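Local coordinates for alpha-1,3-glucanase (Paenibacillus glycanilyticus, PDB 6K0P), which hydrolyses the alpha-1,3-glucosidic bonds of alpha-1,3-glucan as a member of glycoside hydrolase family 87, at residues A[66-71]-A[170-175]; A[109-114]-A[124-129]. The protein carries 1 engineered substitution. All coordinates share one frame; numbering follows the deposited sequence.

Interaction 1 (A[66-71]-A[170-175])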
ATOM      1  N   PHE A  66     -11.337  15.204 -17.201  1.00 12.16           N
ATOM      2  CA  PHE A  66      -9.894  15.173 -17.015  1.00 11.62           C
ATOM      3  C   PHE A  66      -9.207  15.638 -18.294  1.00 11.06           C
ATOM      4  O   PHE A  66      -9.781  15.604 -19.384  1.00 13.09           O
ATOM      5  CB  PHE A  66      -9.412  13.744 -16.734  1.00 11.76           C
ATOM      6  CG  PHE A  66      -9.942  13.141 -15.464  1.00 10.12           C
ATOM      7  CD1 PHE A  66     -11.178  12.526 -15.437  1.00 12.56           C
ATOM      8  CD2 PHE A  66      -9.179  13.153 -14.304  1.00 11.22           C
ATOM      9  CE1 PHE A  66     -11.668  11.954 -14.272  1.00 11.27           C
ATOM     10  CE2 PHE A  66      -9.659  12.582 -13.141  1.00 10.91           C
ATOM     11  CZ  PHE A  66     -10.900  11.980 -13.125  1.00 11.12           C
ATOM     12  N   THR A  67      -7.948  16.052 -18.153  1.00 12.46           N
ATOM     13  CA  THR A  67      -7.110  16.387 -19.299  1.00 12.59           C
ATOM     14  C   THR A  67      -5.828  15.573 -19.216  1.00 13.46           C
ATOM     15  O   THR A  67      -5.108  15.641 -18.216  1.00 15.57           O
ATOM     16  CB  THR A  67      -6.788  17.883 -19.336  1.00 15.14           C
ATOM     17  OG1 THR A  67      -8.011  18.628 -19.389  1.00 15.92           O
ATOM     18  CG2 THR A  67      -5.956  18.216 -20.573  1.00 15.20           C
ATOM     19  N   LEU A  68      -5.547  14.795 -20.253  1.00 12.49           N
ATOM     20  CA  LEU A  68      -4.339  13.982 -20.223  1.00 13.87           C
ATOM     21  C   LEU A  68      -3.096  14.863 -20.176  1.00 13.95           C
ATOM     22  O   LEU A  68      -3.001  15.876 -20.876  1.00 15.14           O
ATOM     23  CB  LEU A  68      -4.276  13.091 -21.462  1.00 12.47           C
ATOM     24  CG  LEU A  68      -5.334  11.998 -21.606  1.00 11.57           C
ATOM     25  CD1 LEU A  68      -5.002  11.136 -22.819  1.00 12.87           C
ATOM     26  CD2 LEU A  68      -5.398  11.145 -20.358  1.00 11.66           C
ATOM     27  N   THR A  69      -2.135  14.467 -19.344  1.00 13.74           N
ATOM     28  CA  THR A  69      -0.821  15.095 -19.329  1.00 13.65           C
ATOM     29  C   THR A  69       0.251  14.225 -19.970  1.00 16.81           C
ATOM     30  O   THR A  69       1.399  14.672 -20.104  1.00 16.84           O
ATOM     31  CB  THR A  69      -0.415  15.484 -17.910  1.00 15.01           C
ATOM     32  OG1 THR A  69      -0.474  14.335 -17.061  1.00 17.85           O
ATOM     33  CG2 THR A  69      -1.360  16.548 -17.378  1.00 17.56           C
ATOM     34  N   SER A  70      -0.100  13.006 -20.369  1.00 14.67           N
ATOM     35  CA  SER A  70       0.737  12.104 -21.150  1.00 16.05           C
ATOM     36  C   SER A  70      -0.190  11.289 -22.038  1.00 15.40           C
ATOM     37  O   SER A  70      -1.382  11.163 -21.739  1.00 14.49           O
ATOM     38  CB  SER A  70       1.537  11.158 -20.239  1.00 17.36           C
ATOM     39  OG  SER A  70       2.458  11.877 -19.438  1.00 27.86           O
ATOM     40  N   PRO A  71       0.318  10.719 -23.133  1.00 12.55           N
ATOM     41  CA  PRO A  71      -0.550   9.920 -24.012  1.00 12.64           C
ATOM     42  C   PRO A  71      -1.097   8.709 -23.269  1.00 10.03           C
ATOM     43  O   PRO A  71      -0.462   8.190 -22.354  1.00 11.72           O
ATOM     44  CB  PRO A  71       0.388   9.487 -25.147  1.00 15.87           C
ATOM     45  CG  PRO A  71       1.497  10.523 -25.131  1.00 14.44           C
ATOM     46  CD  PRO A  71       1.676  10.888 -23.690  1.00 13.28           C
ATOM     47  N   LEU A 170      -8.284   8.945 -11.635  1.00  9.88           N
ATOM     48  CA  LEU A 170      -8.106   8.224 -12.887  1.00 11.14           C
ATOM     49  C   LEU A 170      -6.621   7.961 -13.080  1.00 11.95           C
ATOM     50  O   LEU A 170      -5.815   8.894 -13.008  1.00 12.32           O
ATOM     51  CB  LEU A 170      -8.634   9.082 -14.042  1.00 11.01           C
ATOM     52  CG  LEU A 170      -8.632   8.488 -15.451  1.00 10.32           C
ATOM     53  CD1 LEU A 170      -9.684   7.392 -15.537  1.00 12.81           C
ATOM     54  CD2 LEU A 170      -8.884   9.590 -16.483  1.00 12.92           C
ATOM     55  N   GLU A 171      -6.255   6.694 -13.305  1.00  9.41           N
ATOM     56  CA  GLU A 171      -4.935   6.357 -13.828  1.00  9.72           C
ATOM     57  C   GLU A 171      -5.018   6.424 -15.337  1.00 10.55           C
ATOM     58  O   GLU A 171      -6.003   5.966 -15.926  1.00 11.37           O
ATOM     59  CB  GLU A 171      -4.529   4.918 -13.498  1.00 13.05           C
ATOM     60  CG  GLU A 171      -4.352   4.593 -12.053  1.00 11.97           C
ATOM     61  CD  GLU A 171      -3.943   3.140 -11.853  1.00 11.60           C
ATOM     62  OE1 GLU A 171      -3.329   2.546 -12.764  1.00 12.44           O
ATOM     63  OE2 GLU A 171      -4.229   2.579 -10.787  1.00 12.00           O
ATOM     64  N   THR A 172      -3.988   6.980 -15.969  1.00  9.84           N
ATOM     65  CA  THR A 172      -3.865   6.940 -17.425  1.00  9.81           C
ATOM     66  C   THR A 172      -2.523   6.325 -17.800  1.00 11.86           C
ATOM     67  O   THR A 172      -1.522   6.549 -17.120  1.00 11.94           O
ATOM     68  CB  THR A 172      -4.039   8.332 -18.059  1.00 11.01           C
ATOM     69  OG1 THR A 172      -2.860   9.124 -17.855  1.00 12.99           O
ATOM     70  CG2 THR A 172      -5.234   9.047 -17.439  1.00 12.23           C
ATOM     71  N   GLU A 173      -2.509   5.519 -18.862  1.00 10.33           N
ATOM     72  CA  GLU A 173      -1.294   4.810 -19.241  1.00 10.70           C
ATOM     73  C   GLU A 173      -1.290   4.591 -20.746  1.00  9.58           C
ATOM     74  O   GLU A 173      -2.336   4.327 -21.350  1.00 10.10           O
ATOM     75  CB  GLU A 173      -1.207   3.460 -18.505  1.00  9.20           C
ATOM     76  CG  GLU A 173       0.148   2.776 -18.619  1.00 10.42           C
ATOM     77  CD  GLU A 173       0.261   1.524 -17.764  1.00 10.15           C
ATOM     78  OE1 GLU A 173      -0.591   1.321 -16.870  1.00 11.44           O
ATOM     79  OE2 GLU A 173       1.202   0.741 -17.997  1.00 12.52           O
ATOM     80  N   ASN A 174      -0.104   4.698 -21.346  1.00 10.24           N
ATOM     81  CA  ASN A 174       0.107   4.321 -22.741  1.00 10.76           C
ATOM     82  C   ASN A 174       0.753   2.937 -22.737  1.00 11.97           C
ATOM     83  O   ASN A 174       1.965   2.801 -22.538  1.00 15.19           O
ATOM     84  CB  ASN A 174       0.983   5.349 -23.447  1.00 11.26           C
ATOM     85  CG  ASN A 174       1.131   5.059 -24.920  1.00 14.30           C
ATOM     86  OD1 ASN A 174       0.451   4.185 -25.457  1.00 14.25           O
ATOM     87  ND2 ASN A 174       2.013   5.801 -25.589  1.00 14.43           N
ATOM     88  N   VAL A 175      -0.059   1.914 -22.945  1.00 11.50           N
ATOM     89  CA  VAL A 175       0.386   0.529 -22.846  1.00 11.31           C
ATOM     90  C   VAL A 175       0.897   0.073 -24.207  1.00 11.72           C
ATOM     91  O   VAL A 175       0.197   0.191 -25.223  1.00 11.54           O
ATOM     92  CB  VAL A 175      -0.767  -0.363 -22.365  1.00  9.44           C
ATOM     93  CG1 VAL A 175      -0.279  -1.791 -22.144  1.00 13.40           C
ATOM     94  CG2 VAL A 175      -1.341   0.204 -21.064  1.00 11.97           C
TER
HETATM   95  O   HOH W   1      -2.634  11.876 -17.963  1.00 18.96           O
HETATM   96  O   HOH W   2      -0.817   8.410 -19.532  1.00 13.79           O

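Interaction 2 (A[109-114]-A[124-129])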
ATOM      1  N   TYR A 109     -16.722  -2.625   0.397  1.00 10.15           N
ATOM      2  CA  TYR A 109     -17.682  -2.691   1.498  1.00 10.28           C
ATOM      3  C   TYR A 109     -17.329  -3.784   2.501  1.00 12.23           C
ATOM      4  O   TYR A 109     -17.785  -4.928   2.382  1.00 13.72           O
ATOM      5  CB  TYR A 109     -19.133  -2.798   0.998  1.00 13.38           C
ATOM      6  CG  TYR A 109     -19.626  -1.523   0.345  1.00 11.47           C
ATOM      7  CD1 TYR A 109     -19.263  -1.200  -0.959  1.00 11.25           C
ATOM      8  CD2 TYR A 109     -20.450  -0.640   1.033  1.00 13.27           C
ATOM      9  CE1 TYR A 109     -19.695  -0.034  -1.554  1.00 12.62           C
ATOM     10  CE2 TYR A 109     -20.887   0.526   0.443  1.00 12.37           C
ATOM     11  CZ  TYR A 109     -20.514   0.819  -0.850  1.00 12.19           C
ATOM     12  OH  TYR A 109     -20.948   1.977  -1.449  1.00 13.14           O
ATOM     13  N   LEU A 110     -16.508  -3.430   3.486  1.00 11.36           N
ATOM     14  CA  LEU A 110     -16.126  -4.319   4.574  1.00 10.96           C
ATOM     15  C   LEU A 110     -16.663  -3.704   5.860  1.00 12.84           C
ATOM     16  O   LEU A 110     -16.570  -2.489   6.056  1.00 12.99           O
ATOM     17  CB  LEU A 110     -14.592  -4.473   4.629  1.00 11.38           C
ATOM     18  CG  LEU A 110     -13.911  -5.422   3.627  1.00 11.95           C
ATOM     19  CD1 LEU A 110     -14.347  -6.863   3.875  1.00 14.85           C
ATOM     20  CD2 LEU A 110     -14.158  -5.037   2.161  1.00 13.63           C
ATOM     21  N   TYR A 111     -17.236  -4.533   6.734  1.00 11.81           N
ATOM     22  CA  TYR A 111     -18.097  -4.042   7.804  1.00 11.83           C
ATOM     23  C   TYR A 111     -17.438  -4.158   9.174  1.00 11.39           C
ATOM     24  O   TYR A 111     -16.739  -5.134   9.465  1.00 13.31           O
ATOM     25  CB  TYR A 111     -19.457  -4.756   7.775  1.00 12.10           C
ATOM     26  CG  TYR A 111     -20.233  -4.403   6.529  1.00 13.15           C
ATOM     27  CD1 TYR A 111     -20.042  -5.111   5.356  1.00 14.91           C
ATOM     28  CD2 TYR A 111     -21.126  -3.334   6.513  1.00 16.83           C
ATOM     29  CE1 TYR A 111     -20.715  -4.779   4.200  1.00 17.14           C
ATOM     30  CE2 TYR A 111     -21.814  -2.996   5.353  1.00 16.55           C
ATOM     31  CZ  TYR A 111     -21.597  -3.726   4.200  1.00 17.97           C
ATOM     32  OH  TYR A 111     -22.261  -3.415   3.034  1.00 21.23           O
ATOM     33  N   ALA A 112     -17.666  -3.144  10.003  1.00 12.40           N
ATOM     34  CA  ALA A 112     -17.175  -3.101  11.375  1.00 13.05           C
ATOM     35  C   ALA A 112     -18.009  -2.070  12.127  1.00 15.04           C
ATOM     36  O   ALA A 112     -19.075  -1.653  11.662  1.00 14.68           O
ATOM     37  CB  ALA A 112     -15.678  -2.769  11.413  1.00 14.26           C
ATOM     38  N   THR A 113     -17.528  -1.653  13.291  1.00 13.90           N
ATOM     39  CA  THR A 113     -18.109  -0.548  14.037  1.00 14.91           C
ATOM     40  C   THR A 113     -16.972   0.337  14.516  1.00 14.78           C
ATOM     41  O   THR A 113     -15.812  -0.087  14.521  1.00 15.72           O
ATOM     42  CB  THR A 113     -18.908  -1.041  15.254  1.00 17.04           C
ATOM     43  OG1 THR A 113     -18.001  -1.474  16.272  1.00 15.99           O
ATOM     44  CG2 THR A 113     -19.852  -2.185  14.876  1.00 18.32           C
ATOM     45  N   PRO A 114     -17.265   1.578  14.921  1.00 16.19           N
ATOM     46  CA  PRO A 114     -16.178   2.463  15.375  1.00 16.61           C
ATOM     47  C   PRO A 114     -15.329   1.892  16.500  1.00 19.81           C
ATOM     48  O   PRO A 114     -14.144   2.232  16.595  1.00 18.29           O
ATOM     49  CB  PRO A 114     -16.926   3.729  15.803  1.00 19.56           C
ATOM     50  CG  PRO A 114     -18.110   3.752  14.896  1.00 20.73           C
ATOM     51  CD  PRO A 114     -18.535   2.313  14.786  1.00 17.27           C
ATOM     52  N   ASN A 124     -17.150  -9.340   5.513  1.00 14.94           N
ATOM     53  CA  ASN A 124     -17.734  -8.848   4.273  0.64 15.12           C
ATOM     54  C   ASN A 124     -19.250  -8.684   4.327  1.00 16.92           C
ATOM     55  O   ASN A 124     -19.827  -8.127   3.386  1.00 17.85           O
ATOM     56  CB  ASN A 124     -17.340  -9.745   3.086  0.64 16.58           C
ATOM     57  CG  ASN A 124     -17.945 -11.138   3.166  0.64 17.82           C
ATOM     58  OD1 ASN A 124     -19.165 -11.301   3.216  0.64 25.69           O
ATOM     59  ND2 ASN A 124     -17.090 -12.154   3.147  0.64 17.80           N
ATOM     60  N   ALA A 125     -19.909  -9.135   5.395  1.00 20.06           N
ATOM     61  CA  ALA A 125     -21.367  -9.084   5.312  1.00 18.40           C
ATOM     62  C   ALA A 125     -21.940  -7.913   6.099  1.00 18.61           C
ATOM     63  O   ALA A 125     -21.498  -7.643   7.218  1.00 20.97           O
ATOM     64  CB  ALA A 125     -21.954 -10.377   5.875  1.00 23.40           C
ATOM     65  N   PRO A 126     -22.932  -7.213   5.549  1.00 16.53           N
ATOM     66  CA  PRO A 126     -23.631  -6.186   6.330  1.00 19.49           C
ATOM     67  C   PRO A 126     -24.395  -6.818   7.480  1.00 19.47           C
ATOM     68  O   PRO A 126     -24.635  -8.027   7.521  1.00 21.69           O
ATOM     69  CB  PRO A 126     -24.591  -5.546   5.320  1.00 23.09           C
ATOM     70  CG  PRO A 126     -24.752  -6.560   4.243  1.00 29.42           C
ATOM     71  CD  PRO A 126     -23.472  -7.344   4.182  1.00 20.95           C
ATOM     72  N   GLY A 127     -24.765  -5.985   8.440  1.00 21.77           N
ATOM     73  CA  GLY A 127     -25.461  -6.524   9.594  1.00 27.24           C
ATOM     74  C   GLY A 127     -25.942  -5.426  10.510  1.00 28.06           C
ATOM     75  O   GLY A 127     -25.585  -4.252  10.363  1.00 24.91           O
ATOM     76  N   ALA A 128     -26.767  -5.839  11.471  1.00 33.98           N
ATOM     77  CA  ALA A 128     -27.319  -4.926  12.462  1.00 32.27           C
ATOM     78  C   ALA A 128     -26.207  -4.163  13.164  1.00 19.23           C
ATOM     79  O   ALA A 128     -25.274  -4.766  13.706  1.00 29.40           O
ATOM     80  CB  ALA A 128     -28.126  -5.727  13.483  1.00 37.35           C
ATOM     81  N   GLY A 129     -26.301  -2.835  13.127  1.00 25.71           N
ATOM     82  CA  GLY A 129     -25.371  -1.963  13.809  1.00 25.60           C
ATOM     83  C   GLY A 129     -24.014  -1.808  13.153  1.00 24.25           C
ATOM     84  O   GLY A 129     -23.146  -1.135  13.725  1.00 22.35           O
TER
HETATM   85  O   HOH W   3     -19.489  -6.675   1.090  1.00 28.31           O

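Interaction 1 (A[66-71]-A[170-175])
Leu-170 lies against one face of the Phe-66 ring. Its CB makes the CH-pi contact, 3.9 Å from the centroid of the Phe-66 ring and 19° off the ring normal. Leu-170 CB is therefore displaced toward the CE2-CZ rim. The chain of Leu-170 then runs along the same face. Its CG stands opposite the backbone N (chi1 -176°), which brings CD2 to 3.8 Å from CG of Phe-66, at the root of the ring. Further on, Leu-68 CD2 meets Thr-172 CG2 at 3.6 Å.

The segments come from different sheets, consistent with a galactose-binding-like beta-sandwich. Phe-66 is at the end of strand 63-67, an outermost strand of its sheet, and Leu-68 to Pro-71 form the loop after it. Strand 165-173 is part of the other sheet. No direct hydrogen bond joins the segments; the direct contacts of Phe-66 and Leu-68 are apolar, and two waters make the polar links. The side chain of Phe-66 is about 8 Å from the bound calcium ion.

Thr-172 has two jobs. With chi1 at 75°, its methyl faces Leu-68 while OG1 reaches two bridging waters. The first, 2.8 Å from Thr-172 OG1, accepts a hydrogen bond from Thr-69 N. The second, 2.7 Å from Thr-172 OG1, donates one to Pro-71 O. At the exposed end, Asn-174 CB sits 3.4 Å from Pro-71 O, and its amide ND2 lies near the proline CB. Glu-173 turns from this contact at CB, and its OE1 forms a salt bridge with Arg-324.

Interaction 2 (A[109-114]-A[124-129])
A long loop joins the antiparallel strands 110-112 and 131-133, and its 124-129 part folds back so that Pro-126 covers the ring of Tyr-111. Pro-126 CA lies almost exactly over the middle of that ring, 3.6 Å from its centroid and 2° off the normal. This is a CH-pi contact to the ring face. Pro-126 CB extends the cover toward the phenol end, 3.7 Å from Tyr-111 CZ, and Pro-126 N lies over the same face near CE1. The ring is also met by backbone oxygens. Asn-124 O stands at its edge, 3.6 Å from Tyr-111 CE1, and Ala-125 O is 3.5 Å from Tyr-111 CD1. Tyr-111 CB points toward the loop, and chi1 of -66° puts the ring beside the backbone N, anti to the carbonyl carbon.

A water lies at the ring edge, in its plane. It sits 2.8 Å from Tyr-109 O and 2.7 Å from Asn-124 O, as a donor, but other acceptors nearby compete for its two protons. Two further contacts are made along the strand. Leu-110 CD1 touches Asn-124 CA at 3.9 Å. At the far end Thr-113 CG2 meets Gly-129 O at 3.6 Å.

The hydroxyl of Tyr-111 is hydrogen-bonded to Glu-83 OE2. With an alanine here, Pro-126 would probably lose the flat surface it rests on, and Glu-83 would probably be left without this hydroxyl partner.

The Tyr-109 hydroxyl is hydrogen-bonded to Val-81 O. In the conformer given, Asn-124 ND2 bonds to Asn-279 OD1. On the strand side, Tyr-111 also packs on Ala-132 of strand 131-133.

Overall arrangement
Both interactions lie in the first family region of the catalytic domain, but they hold different elements. The nearest atoms of interactions 1 and 2 are about 18 Å apart. Interaction 1 is the more buried and links residues far apart in sequence, on two facing sheets. Interaction 2 is local and only partly buried, with a loop folded back on the short strand that precedes it. Each centres on an aromatic ring with an aliphatic carbon over one face, and each has water but no direct hydrogen bond across it. The covering group differs: a leucine side chain in the sandwich interior, an exposed proline in the loop. Both segments of interaction 2 lie in sequence between those of interaction 1.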